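Local coordinates for protein serine protease p27 (Human astrovirus 1, PDB 2W5E) that is a trypsin-like serine protease that probably cleaves the astrovirus non-structural polyprotein into its functional products, at residues Ala12-Asp17 with Val45-Glu50; Lys22-Phe27 with Gly128-Asp133; Ser28-Val33 with Phe68-Gly73; Leu52-Lys57 with Pro72-Pro77. All blocks are in the same frame, centred on the assembly; numbering follows the deposited sequence.

Interaction 1: Ala12-Asp17 with Val45-Glu50; sequences ALCVID and VNVCYE. With CD (cadmium ion), chain R; CD (cadmium ion), chain M.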
loop_
_atom_site.group_PDB
_atom_site.type_symbol
_atom_site.label_atom_id
_atom_site.label_comp_id
_atom_site.label_asym_id
_atom_site.label_seq_id
_atom_site.Cartn_x
_atom_site.Cartn_y
_atom_site.Cartn_z
ATOM N N ALA A 12 -6.384 3.148 -14.643
ATOM C CA ALA A 12 -6.191 4.504 -15.138
ATOM C C ALA A 12 -6.801 4.698 -16.530
ATOM O O ALA A 12 -6.648 5.758 -17.124
ATOM C CB ALA A 12 -4.709 4.874 -15.151
ATOM N N LEU A 13 -7.480 3.669 -17.030
ATOM C CA LEU A 13 -8.102 3.707 -18.356
ATOM C C LEU A 13 -9.603 3.974 -18.291
ATOM O O LEU A 13 -10.278 3.569 -17.349
ATOM C CB LEU A 13 -7.855 2.388 -19.100
ATOM C CG LEU A 13 -6.413 1.992 -19.438
ATOM C CD1 LEU A 13 -6.395 0.678 -20.206
ATOM C CD2 LEU A 13 -5.728 3.087 -20.236
ATOM N N CYS A 14 -10.119 4.641 -19.318
ATOM C CA CYS A 14 -11.558 4.757 -19.510
ATOM C C CYS A 14 -11.886 4.605 -20.995
ATOM O O CYS A 14 -10.986 4.537 -21.837
ATOM C CB CYS A 14 -12.093 6.089 -18.954
ATOM S SG CYS A 14 -11.454 7.579 -19.745
ATOM N N VAL A 15 -13.172 4.544 -21.309
ATOM C CA VAL A 15 -13.613 4.471 -22.704
ATOM C C VAL A 15 -14.288 5.790 -23.083
ATOM O O VAL A 15 -15.129 6.294 -22.337
ATOM C CB VAL A 15 -14.548 3.254 -22.939
ATOM C CG1 VAL A 15 -15.141 3.263 -24.352
ATOM C CG2 VAL A 15 -13.794 1.945 -22.692
ATOM N N ILE A 16 -13.886 6.355 -24.222
ATOM C CA ILE A 16 -14.516 7.556 -24.769
ATOM C C ILE A 16 -15.519 7.149 -25.857
ATOM O O ILE A 16 -15.170 6.423 -26.794
ATOM C CB ILE A 16 -13.474 8.554 -25.359
ATOM C CG1 ILE A 16 -12.292 8.791 -24.397
ATOM C CG2 ILE A 16 -14.145 9.872 -25.790
ATOM C CD1 ILE A 16 -12.588 9.666 -23.205
ATOM N N ASP A 17 -16.758 7.616 -25.713
ATOM C CA ASP A 17 -17.850 7.284 -26.623
ATOM C C ASP A 17 -18.375 8.544 -27.322
ATOM O O ASP A 17 -18.684 9.542 -26.669
ATOM C CB ASP A 17 -18.972 6.565 -25.855
ATOM C CG ASP A 17 -20.243 6.385 -26.683
ATOM O OD1 ASP A 17 -20.239 5.570 -27.628
ATOM O OD2 ASP A 17 -21.253 7.052 -26.370
ATOM N N VAL A 45 -18.208 14.762 -24.815
ATOM C CA VAL A 45 -18.103 13.331 -25.088
ATOM C C VAL A 45 -18.668 12.520 -23.922
ATOM O O VAL A 45 -18.823 13.036 -22.810
ATOM C CB VAL A 45 -16.635 12.896 -25.393
ATOM C CG1 VAL A 45 -16.097 13.619 -26.636
ATOM C CG2 VAL A 45 -15.718 13.126 -24.179
ATOM N N ASN A 46 -18.998 11.262 -24.190
ATOM C CA ASN A 46 -19.321 10.326 -23.130
ATOM C C ASN A 46 -18.056 9.607 -22.665
ATOM O O ASN A 46 -17.196 9.253 -23.476
ATOM C CB ASN A 46 -20.373 9.316 -23.591
ATOM C CG ASN A 46 -21.740 9.949 -23.824
ATOM O OD1 ASN A 46 -22.126 10.900 -23.141
ATOM N ND2 ASN A 46 -22.484 9.407 -24.783
ATOM N N VAL A 47 -17.942 9.429 -21.355
ATOM C CA VAL A 47 -16.835 8.686 -20.752
ATOM C C VAL A 47 -17.440 7.549 -19.950
ATOM O O VAL A 47 -18.347 7.765 -19.156
ATOM C CB VAL A 47 -15.967 9.578 -19.825
ATOM C CG1 VAL A 47 -14.876 8.750 -19.148
ATOM C CG2 VAL A 47 -15.361 10.744 -20.596
ATOM N N CYS A 48 -16.955 6.334 -20.174
ATOM C CA CYS A 48 -17.432 5.183 -19.427
ATOM C C CYS A 48 -16.327 4.681 -18.503
ATOM O O CYS A 48 -15.212 4.417 -18.954
ATOM C CB CYS A 48 -17.877 4.076 -20.378
ATOM S SG CYS A 48 -18.680 2.713 -19.535
ATOM N N TYR A 49 -16.641 4.571 -17.214
ATOM C CA TYR A 49 -15.682 4.095 -16.211
ATOM C C TYR A 49 -16.386 3.242 -15.170
ATOM O O TYR A 49 -17.392 3.666 -14.577
ATOM C CB TYR A 49 -14.956 5.262 -15.545
ATOM C CG TYR A 49 -13.800 4.852 -14.640
ATOM C CD1 TYR A 49 -12.566 4.473 -15.182
ATOM C CD2 TYR A 49 -13.942 4.837 -13.251
ATOM C CE1 TYR A 49 -11.495 4.094 -14.353
ATOM C CE2 TYR A 49 -12.878 4.464 -12.413
ATOM C CZ TYR A 49 -11.662 4.093 -12.974
ATOM O OH TYR A 49 -10.611 3.720 -12.165
ATOM N N GLU A 50 -15.861 2.034 -14.968
ATOM C CA GLU A 50 -16.443 1.055 -14.044
ATOM C C GLU A 50 -17.961 0.882 -14.255
ATOM O O GLU A 50 -18.725 0.697 -13.307
ATOM C CB GLU A 50 -16.070 1.385 -12.585
ATOM C CG GLU A 50 -14.641 0.914 -12.174
ATOM C CD GLU A 50 -14.563 -0.581 -11.899
ATOM O OE1 GLU A 50 -15.375 -1.068 -11.101
ATOM O OE2 GLU A 50 -13.715 -1.308 -12.481
HETATM CD CD CD R . -14.274 -3.018 -12.117
HETATM CD CD CD M . -18.900 0.922 -21.562
#

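Interaction 2: Lys22-Phe27 with Gly128-Asp133; sequences KGTGFF and GAPVCD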
loop_
_atom_site.group_PDB
_atom_site.type_symbol
_atom_site.label_atom_id
_atom_site.label_comp_id
_atom_site.label_asym_id
_atom_site.label_seq_id
_atom_site.Cartn_x
_atom_site.Cartn_y
_atom_site.Cartn_z
ATOM N N LYS A 22 -15.826 4.633 -30.751
ATOM C CA LYS A 22 -15.242 4.558 -29.411
ATOM C C LYS A 22 -13.717 4.540 -29.427
ATOM O O LYS A 22 -13.096 4.040 -30.369
ATOM C CB LYS A 22 -15.766 3.332 -28.656
ATOM C CG LYS A 22 -17.245 3.391 -28.303
ATOM C CD LYS A 22 -17.741 2.051 -27.777
ATOM C CE LYS A 22 -19.262 2.003 -27.698
ATOM N NZ LYS A 22 -19.801 2.954 -26.687
ATOM N N GLY A 23 -13.124 5.095 -28.374
ATOM C CA GLY A 23 -11.674 5.086 -28.223
ATOM C C GLY A 23 -11.283 4.883 -26.776
ATOM O O GLY A 23 -12.146 4.772 -25.901
ATOM N N THR A 24 -9.977 4.840 -26.530
ATOM C CA THR A 24 -9.444 4.722 -25.177
ATOM C C THR A 24 -9.027 6.101 -24.665
ATOM O O THR A 24 -8.499 6.929 -25.416
ATOM C CB THR A 24 -8.249 3.718 -25.122
ATOM O OG1 THR A 24 -8.700 2.414 -25.508
ATOM C CG2 THR A 24 -7.655 3.631 -23.714
ATOM N N GLY A 25 -9.290 6.347 -23.385
ATOM C CA GLY A 25 -8.790 7.534 -22.710
ATOM C C GLY A 25 -8.020 7.116 -21.466
ATOM O O GLY A 25 -8.118 5.974 -21.023
ATOM N N PHE A 26 -7.252 8.037 -20.903
ATOM C CA PHE A 26 -6.567 7.758 -19.646
ATOM C C PHE A 26 -6.479 8.976 -18.738
ATOM O O PHE A 26 -6.361 10.113 -19.201
ATOM C CB PHE A 26 -5.183 7.127 -19.891
ATOM C CG PHE A 26 -4.217 8.025 -20.606
ATOM C CD1 PHE A 26 -4.153 8.037 -21.998
ATOM C CD2 PHE A 26 -3.346 8.838 -19.888
ATOM C CE1 PHE A 26 -3.243 8.850 -22.663
ATOM C CE2 PHE A 26 -2.434 9.662 -20.545
ATOM C CZ PHE A 26 -2.380 9.668 -21.933
ATOM N N PHE A 27 -6.524 8.713 -17.436
ATOM C CA PHE A 27 -6.517 9.755 -16.429
ATOM C C PHE A 27 -5.090 10.205 -16.151
ATOM O O PHE A 27 -4.187 9.378 -15.951
ATOM C CB PHE A 27 -7.201 9.267 -15.143
ATOM C CG PHE A 27 -8.627 8.817 -15.341
ATOM C CD1 PHE A 27 -9.677 9.730 -15.273
ATOM C CD2 PHE A 27 -8.921 7.479 -15.586
ATOM C CE1 PHE A 27 -11.004 9.318 -15.456
ATOM C CE2 PHE A 27 -10.238 7.058 -15.768
ATOM C CZ PHE A 27 -11.283 7.981 -15.705
ATOM N N GLY A 128 -6.005 6.441 -28.882
ATOM C CA GLY A 128 -6.034 7.111 -27.580
ATOM C C GLY A 128 -5.260 6.404 -26.471
ATOM O O GLY A 128 -4.961 7.010 -25.442
ATOM N N ALA A 129 -4.931 5.132 -26.686
ATOM C CA ALA A 129 -4.239 4.310 -25.682
ATOM C C ALA A 129 -2.922 4.930 -25.205
ATOM O O ALA A 129 -2.120 5.393 -26.018
ATOM C CB ALA A 129 -3.984 2.924 -26.223
ATOM N N PRO A 130 -2.694 4.932 -23.879
ATOM C CA PRO A 130 -1.415 5.408 -23.374
ATOM C C PRO A 130 -0.298 4.423 -23.731
ATOM O O PRO A 130 -0.472 3.204 -23.614
ATOM C CB PRO A 130 -1.632 5.460 -21.856
ATOM C CG PRO A 130 -2.679 4.425 -21.594
ATOM C CD PRO A 130 -3.585 4.476 -22.794
ATOM N N VAL A 131 0.822 4.959 -24.195
ATOM C CA VAL A 131 2.025 4.167 -24.415
ATOM C C VAL A 131 2.985 4.526 -23.289
ATOM O O VAL A 131 3.457 5.654 -23.221
ATOM C CB VAL A 131 2.653 4.441 -25.805
ATOM C CG1 VAL A 131 3.853 3.528 -26.041
ATOM C CG2 VAL A 131 1.613 4.229 -26.914
ATOM N N CYS A 132 3.249 3.565 -22.405
ATOM C CA CYS A 132 4.037 3.806 -21.186
ATOM C C CYS A 132 5.455 3.241 -21.269
ATOM O O CYS A 132 5.721 2.372 -22.081
ATOM C CB CYS A 132 3.324 3.193 -19.975
ATOM S SG CYS A 132 1.688 3.891 -19.650
ATOM N N ASP A 133 6.360 3.746 -20.425
ATOM C CA ASP A 133 7.691 3.145 -20.279
ATOM C C ASP A 133 7.627 1.886 -19.402
ATOM O O ASP A 133 6.544 1.467 -18.992
ATOM C CB ASP A 133 8.735 4.166 -19.766
ATOM C CG ASP A 133 8.464 4.661 -18.340
ATOM O OD1 ASP A 133 7.704 4.031 -17.573
ATOM O OD2 ASP A 133 9.037 5.708 -17.978
#

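Interaction 3: Ser28-Val33 with Phe68-Gly73; sequences SGNDIV and FITCPG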
loop_
_atom_site.group_PDB
_atom_site.type_symbol
_atom_site.label_atom_id
_atom_site.label_comp_id
_atom_site.label_asym_id
_atom_site.label_seq_id
_atom_site.Cartn_x
_atom_site.Cartn_y
_atom_site.Cartn_z
ATOM N N SER A 28 -4.899 11.520 -16.167
ATOM C CA SER A 28 -3.623 12.144 -15.837
ATOM C C SER A 28 -3.903 13.532 -15.269
ATOM O O SER A 28 -4.575 14.356 -15.905
ATOM C CB SER A 28 -2.727 12.240 -17.070
ATOM O OG SER A 28 -1.442 12.730 -16.730
ATOM N N GLY A 29 -3.394 13.780 -14.064
ATOM C CA GLY A 29 -3.751 14.978 -13.312
ATOM C C GLY A 29 -5.256 15.054 -13.138
ATOM O O GLY A 29 -5.886 14.088 -12.705
ATOM N N ASN A 30 -5.829 16.198 -13.501
ATOM C CA ASN A 30 -7.278 16.390 -13.466
ATOM C C ASN A 30 -7.926 16.173 -14.841
ATOM O O ASN A 30 -9.081 16.540 -15.064
ATOM C CB ASN A 30 -7.609 17.792 -12.928
ATOM C CG ASN A 30 -9.083 17.965 -12.597
ATOM O OD1 ASN A 30 -9.685 17.136 -11.904
ATOM N ND2 ASN A 30 -9.677 19.047 -13.102
ATOM N N ASP A 31 -7.180 15.560 -15.755
ATOM C CA ASP A 31 -7.641 15.381 -17.127
ATOM C C ASP A 31 -7.912 13.932 -17.502
ATOM O O ASP A 31 -7.481 13.001 -16.817
ATOM C CB ASP A 31 -6.613 15.948 -18.105
ATOM C CG ASP A 31 -6.585 17.461 -18.118
ATOM O OD1 ASP A 31 -7.663 18.096 -18.051
ATOM O OD2 ASP A 31 -5.470 18.015 -18.214
ATOM N N ILE A 32 -8.649 13.770 -18.600
ATOM C CA ILE A 32 -8.690 12.531 -19.352
ATOM C C ILE A 32 -8.013 12.844 -20.689
ATOM O O ILE A 32 -8.419 13.775 -21.402
ATOM C CB ILE A 32 -10.136 12.026 -19.566
ATOM C CG1 ILE A 32 -10.815 11.757 -18.218
ATOM C CG2 ILE A 32 -10.147 10.782 -20.461
ATOM C CD1 ILE A 32 -12.315 11.496 -18.291
ATOM N N VAL A 33 -6.967 12.083 -21.008
ATOM C CA VAL A 33 -6.180 12.294 -22.222
ATOM C C VAL A 33 -6.551 11.238 -23.267
ATOM O O VAL A 33 -6.737 10.067 -22.931
ATOM C CB VAL A 33 -4.646 12.245 -21.928
ATOM C CG1 VAL A 33 -3.833 12.683 -23.148
ATOM C CG2 VAL A 33 -4.287 13.119 -20.724
ATOM N N PHE A 68 -7.360 16.916 -24.573
ATOM C CA PHE A 68 -7.475 16.954 -23.120
ATOM C C PHE A 68 -8.916 17.238 -22.708
ATOM O O PHE A 68 -9.499 18.249 -23.099
ATOM C CB PHE A 68 -6.518 17.994 -22.519
ATOM C CG PHE A 68 -5.064 17.683 -22.743
ATOM C CD1 PHE A 68 -4.360 16.884 -21.841
ATOM C CD2 PHE A 68 -4.397 18.184 -23.854
ATOM C CE1 PHE A 68 -3.012 16.585 -22.052
ATOM C CE2 PHE A 68 -3.053 17.892 -24.072
ATOM C CZ PHE A 68 -2.356 17.091 -23.163
ATOM N N ILE A 69 -9.469 16.327 -21.917
ATOM C CA ILE A 69 -10.844 16.390 -21.449
ATOM C C ILE A 69 -10.839 16.597 -19.930
ATOM O O ILE A 69 -10.120 15.905 -19.216
ATOM C CB ILE A 69 -11.592 15.076 -21.805
ATOM C CG1 ILE A 69 -11.619 14.866 -23.327
ATOM C CG2 ILE A 69 -12.994 15.056 -21.207
ATOM C CD1 ILE A 69 -11.790 13.426 -23.758
ATOM N N THR A 70 -11.633 17.549 -19.440
ATOM C CA THR A 70 -11.782 17.758 -17.996
ATOM C C THR A 70 -12.454 16.537 -17.360
ATOM O O THR A 70 -13.534 16.124 -17.790
ATOM C CB THR A 70 -12.573 19.062 -17.696
ATOM O OG1 THR A 70 -11.867 20.182 -18.246
ATOM C CG2 THR A 70 -12.755 19.273 -16.192
ATOM N N CYS A 71 -11.796 15.931 -16.369
ATOM C CA CYS A 71 -12.396 14.800 -15.661
ATOM C C CYS A 71 -13.630 15.275 -14.902
ATOM O O CYS A 71 -13.556 16.262 -14.166
ATOM C CB CYS A 71 -11.408 14.124 -14.702
ATOM S SG CYS A 71 -12.050 12.608 -13.939
ATOM N N PRO A 72 -14.775 14.596 -15.106
ATOM C CA PRO A 72 -15.995 14.905 -14.360
ATOM C C PRO A 72 -15.751 14.897 -12.852
ATOM O O PRO A 72 -15.008 14.049 -12.349
ATOM C CB PRO A 72 -16.939 13.770 -14.756
ATOM C CG PRO A 72 -16.491 13.381 -16.108
ATOM C CD PRO A 72 -14.996 13.516 -16.087
ATOM N N GLY A 73 -16.380 15.838 -12.150
ATOM C CA GLY A 73 -16.185 16.011 -10.710
ATOM C C GLY A 73 -16.594 14.817 -9.871
ATOM O O GLY A 73 -16.038 14.592 -8.793
#

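Interaction 4: Leu52-Lys57 with Pro72-Pro77; sequences LMYEAK and PGDLHP. With CD (cadmium ion), chain B.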
loop_
_atom_site.group_PDB
_atom_site.type_symbol
_atom_site.label_atom_id
_atom_site.label_comp_id
_atom_site.label_asym_id
_atom_site.label_seq_id
_atom_site.Cartn_x
_atom_site.Cartn_y
_atom_site.Cartn_z
ATOM N N LEU A 52 -20.230 3.022 -15.374
ATOM C CA LEU A 52 -21.037 4.241 -15.348
ATOM C C LEU A 52 -20.629 5.226 -16.450
ATOM O O LEU A 52 -19.448 5.516 -16.635
ATOM C CB LEU A 52 -20.988 4.906 -13.961
ATOM C CG LEU A 52 -21.770 6.209 -13.710
ATOM C CD1 LEU A 52 -23.274 6.086 -14.017
ATOM C CD2 LEU A 52 -21.568 6.684 -12.280
ATOM N N MET A 53 -21.624 5.718 -17.187
ATOM C CA MET A 53 -21.401 6.702 -18.243
ATOM C C MET A 53 -21.490 8.120 -17.694
ATOM O O MET A 53 -22.412 8.448 -16.953
ATOM C CB MET A 53 -22.407 6.505 -19.380
ATOM C CG MET A 53 -22.138 5.269 -20.221
ATOM S SD MET A 53 -20.982 5.610 -21.556
ATOM C CE MET A 53 -22.121 6.020 -22.874
ATOM N N TYR A 54 -20.516 8.945 -18.066
ATOM C CA TYR A 54 -20.459 10.346 -17.669
ATOM C C TYR A 54 -20.384 11.218 -18.912
ATOM O O TYR A 54 -19.775 10.830 -19.909
ATOM C CB TYR A 54 -19.189 10.634 -16.861
ATOM C CG TYR A 54 -18.977 9.834 -15.595
ATOM C CD1 TYR A 54 -19.173 10.420 -14.344
ATOM C CD2 TYR A 54 -18.531 8.512 -15.641
ATOM C CE1 TYR A 54 -18.959 9.702 -13.168
ATOM C CE2 TYR A 54 -18.317 7.786 -14.474
ATOM C CZ TYR A 54 -18.527 8.392 -13.239
ATOM O OH TYR A 54 -18.311 7.682 -12.076
ATOM N N GLU A 55 -20.983 12.402 -18.844
ATOM C CA GLU A 55 -20.745 13.424 -19.853
ATOM C C GLU A 55 -19.551 14.255 -19.404
ATOM O O GLU A 55 -19.438 14.595 -18.225
ATOM C CB GLU A 55 -21.981 14.307 -20.052
ATOM C CG GLU A 55 -21.829 15.310 -21.190
ATOM C CD GLU A 55 -22.984 16.285 -21.284
ATOM O OE1 GLU A 55 -23.149 17.115 -20.362
ATOM O OE2 GLU A 55 -23.716 16.231 -22.292
ATOM N N ALA A 56 -18.659 14.560 -20.339
ATOM C CA ALA A 56 -17.450 15.316 -20.040
ATOM C C ALA A 56 -17.139 16.281 -21.176
ATOM O O ALA A 56 -17.460 16.007 -22.327
ATOM C CB ALA A 56 -16.269 14.366 -19.800
ATOM N N LYS A 57 -16.505 17.398 -20.842
ATOM C CA LYS A 57 -16.232 18.452 -21.809
ATOM C C LYS A 57 -14.763 18.523 -22.201
ATOM O O LYS A 57 -13.878 18.550 -21.339
ATOM C CB LYS A 57 -16.688 19.807 -21.258
ATOM C CG LYS A 57 -16.671 20.931 -22.280
ATOM C CD LYS A 57 -17.078 22.261 -21.651
ATOM C CE LYS A 57 -17.311 23.316 -22.716
ATOM N NZ LYS A 57 -17.794 24.608 -22.144
ATOM N N PRO A 72 -14.775 14.596 -15.106
ATOM C CA PRO A 72 -15.995 14.905 -14.360
ATOM C C PRO A 72 -15.751 14.897 -12.852
ATOM O O PRO A 72 -15.008 14.049 -12.349
ATOM C CB PRO A 72 -16.939 13.770 -14.756
ATOM C CG PRO A 72 -16.491 13.381 -16.108
ATOM C CD PRO A 72 -14.996 13.516 -16.087
ATOM N N GLY A 73 -16.380 15.838 -12.150
ATOM C CA GLY A 73 -16.185 16.011 -10.710
ATOM C C GLY A 73 -16.594 14.817 -9.871
ATOM O O GLY A 73 -16.038 14.592 -8.793
ATOM N N ASP A 74 -17.562 14.052 -10.367
ATOM C CA ASP A 74 -18.053 12.858 -9.680
ATOM C C ASP A 74 -17.367 11.553 -10.120
ATOM O O ASP A 74 -17.667 10.483 -9.586
ATOM C CB ASP A 74 -19.581 12.745 -9.811
ATOM C CG ASP A 74 -20.069 12.795 -11.260
ATOM O OD1 ASP A 74 -19.373 13.357 -12.137
ATOM O OD2 ASP A 74 -21.173 12.273 -11.514
ATOM N N LEU A 75 -16.461 11.653 -11.092
ATOM C CA LEU A 75 -15.653 10.513 -11.538
ATOM C C LEU A 75 -14.340 10.457 -10.754
ATOM O O LEU A 75 -13.460 11.297 -10.938
ATOM C CB LEU A 75 -15.381 10.586 -13.051
ATOM C CG LEU A 75 -14.589 9.470 -13.766
ATOM C CD1 LEU A 75 -14.806 8.101 -13.148
ATOM C CD2 LEU A 75 -14.924 9.433 -15.250
ATOM N N HIS A 76 -14.223 9.451 -9.893
ATOM C CA HIS A 76 -13.066 9.308 -9.006
ATOM C C HIS A 76 -12.271 8.060 -9.403
ATOM O O HIS A 76 -12.577 6.957 -8.935
ATOM C CB HIS A 76 -13.509 9.242 -7.529
ATOM C CG HIS A 76 -14.449 10.340 -7.122
ATOM N ND1 HIS A 76 -15.441 10.161 -6.175
ATOM C CD2 HIS A 76 -14.551 11.624 -7.538
ATOM C CE1 HIS A 76 -16.116 11.291 -6.039
ATOM N NE2 HIS A 76 -15.594 12.194 -6.849
ATOM N N PRO A 77 -11.267 8.227 -10.292
ATOM C CA PRO A 77 -10.534 7.078 -10.808
ATOM C C PRO A 77 -9.623 6.488 -9.740
ATOM O O PRO A 77 -9.122 7.217 -8.889
ATOM C CB PRO A 77 -9.700 7.675 -11.947
ATOM C CG PRO A 77 -9.500 9.086 -11.570
ATOM C CD PRO A 77 -10.754 9.495 -10.841
HETATM CD CD CD B . -16.064 8.648 -4.964
HETATM O O HOH W 1 -19.465 8.742 -9.832
#

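Interaction 1: Ala12-Asp17 with Val45-Glu50
Val15 and Cys48 form an antiparallel hydrogen-bonded pair between strands 13-18 and 44-49, the two ends of the sheet order in the N-terminal six-stranded barrel, at the seam that closes this half of the chymotrypsin-like fold. Cys48 N donates to Val15 O at 2.8 Å and Val15 N returns a bond to Cys48 O. Two residues along, Asp17 and Asn46 repeat the reciprocal pattern, with Asp17 N 2.8 Å from Asn46 O. The strand axes run at 154°, close to antiparallel.

The same Asp17-Asn46 pair is joined through its side chains, which extend alongside each other with carboxylate and amide nearly coplanar. Asn46 ND2 reaches the anti lone pair of Asp17 OD2 at 3.1 Å, almost straight at 176°, while Asp17 OD1 is held by a salt bridge to Lys22. Between these pairs, Ile16 and Val47 form a non-hydrogen-bonded pair whose side chains share the face occupied by Ile32: Ile16 CD1 packs 4.0 Å from Val47 CG2, and Cys14 SG lies 3.7 Å from Val47 CG1.

Further out, Leu13 O meets the edge of the Tyr49 ring in its plane, and the Tyr49 hydroxyl is bonded to Gly11 O and Thr78 N. On the face shared by Val15, Cys48 SG stands anti to its own backbone N (chi1 -172°), 2.7 Å from a cadmium ion that also binds His2 ND1 of a second subunit.

Interaction 2: Lys22-Phe27 with Gly128-Asp133
The interface between the two barrels of a chymotrypsin-like protease is formed here immediately after the nucleophile: Gly128 follows the catalytic Ser127 in the Gly-X-Ser-Gly motif and meets Thr24 of strand 21-28 in the first barrel, and the chain then runs into strand 130-132 of the second. The meeting is close at the backbone. Gly128 CA lies 3.3 Å from Thr24 O, with an angle of 142° at the hydrogen, a CA-H...O contact made possible by the bare CA of a glycine at phi 93°. Thr24 is also backbone hydrogen-bonded to Ser127, so with the Gly128 contact this strand touches the chain directly around the nucleophile. Separately, Thr24 O accepts a bond from Thr34 OG1.

Beyond the glycine the contact becomes apolar. Thr24 CG2 stands 4.0 Å from Ala129 CA, while Thr24 OG1 is bonded to Tyr97 N. The Phe26 side chain takes the position between its backbone N and carbonyl carbon (chi1 64°), which brings the ring across to Pro130; ring and proline run antiparallel alongside each other. Leu13 and Leu81 touch both of them, extending the apolar cluster. Gly128 O lies at the ring edge in its plane, 3.7 Å from Phe26 CD1. Pro130 CB instead sits over one face in a CH-pi contact, 3.8 Å from the Phe26 ring centroid and nearer the ring's border than its middle.

Interaction 3: Ser28-Val33 with Phe68-Gly73
The ring of Phe68 receives two neighbours across the contact. Val33 extends alongside it in the same direction, its CG2 methyl 3.9 Å from Phe68 CE1. The carboxylate of Asp31 is turned 57° against the ring plane, with OD2 4.0 Å from Phe68 CD1; that oxygen also forms a salt bridge with Arg59. Phe160 meets the same ring from outside the two segments.

Behind these groups the backbones pair antiparallel. Ile32 and Ile69 are the hydrogen-bonded pair: Ile32 N donates to Ile69 O at 2.7 Å, nearly straight at 171°, and Ile69 N donates back to Ile32 O. Past the strand end, Cys71 N adds a bond of 3.1 Å to Asn30 O. Ile32 also reaches beyond Ile69 to Pro72. With CG1 anti to the carbonyl carbon (chi1 -61°) and the chain extended beyond, its CD1 comes 4.0 Å from Pro72 CD, the isoleucine lying roughly perpendicular to the proline. Its neighbours Cys14, Ile16 and Phe27 show that it faces the barrel interior.

Asn30 and Asp31 belong to a type II' turn from Ser28 to Asp31, whose ends are joined by two backbone bonds, with Asp31 N 2.9 Å from Ser28 O. This tight two-residue hairpin between strands 21-28 and 31-35, with strand 66-70 paired antiparallel beside it, is part of the N-terminal Greek-key beta-barrel of trypsin-like proteases.

Interaction 4: Leu52-Lys57 with Pro72-Pro77
The hydroxyl of Tyr54 is bonded to a water 2.7 Å from Tyr54 OH, beside the turn at 72-75; the onward link from that water to Asp74 O is short and doubtful. The rest of the contact is the packing of the Tyr54 ring. Leu75 covers one face: its CB makes a CH-pi contact 3.9 Å from the Tyr54 ring centroid, 20° off the normal and displaced from the middle of the ring. Its methyls spread over the same ring, CD2 3.7 Å from Tyr54 CD2 and CD1 against CZ and OH. At the edge stands the carboxylate of Asp74, turned 81° to the ring, with OD1 3.7 Å from Tyr54 CD1. The Asp74 CG lies between its backbone N and carbonyl carbon (chi1 54°), which directs the acid past the tyrosine.

Pro72 packs on the start of the tyrosine side chain, its CG 3.9 Å from Tyr54 CB and 3.8 Å from Ala56 CB. These groups come together because residues 72-75 form a type I turn, closed by Leu75 N donating to Pro72 O at 3.1 Å. Just beyond it, His76 ND1 binds a cadmium ion shared with Glu50 of the third subunit and His4 and His6 of the fourth, so a cadmium-bridged contact between copies lies beside the turn.

In the fold, the turn follows strand 66-70 and lies against strand 52-60; Leu75 continues past Tyr54 to touch Tyr49 of strand 44-49 and Phe27 of strand 21-28.

Interactions 1 and 3 are strand pairings within the N-terminal barrel, each built on reciprocal backbone bonds, and their side chains meet inside it where Ile32 packs on Cys14, Ile16 and Val47. Interactions 1 and 2 are buried, 3 and 4 only partly so. Interaction 2 lies nearest the centre of the chain and joins that barrel to the other; it relies on CH-pi, CA-H...O and apolar contacts and lies closest to the catalytic serine. Interaction 4, centred about 17 Å from the centre of the chain, combines ring packing with a water at the hydroxyl. It shares Pro72 with interaction 3 and meets interaction 1 through Tyr49 and Leu75. Cadmium ions at interactions 1 and 4 involve neighbouring subunits.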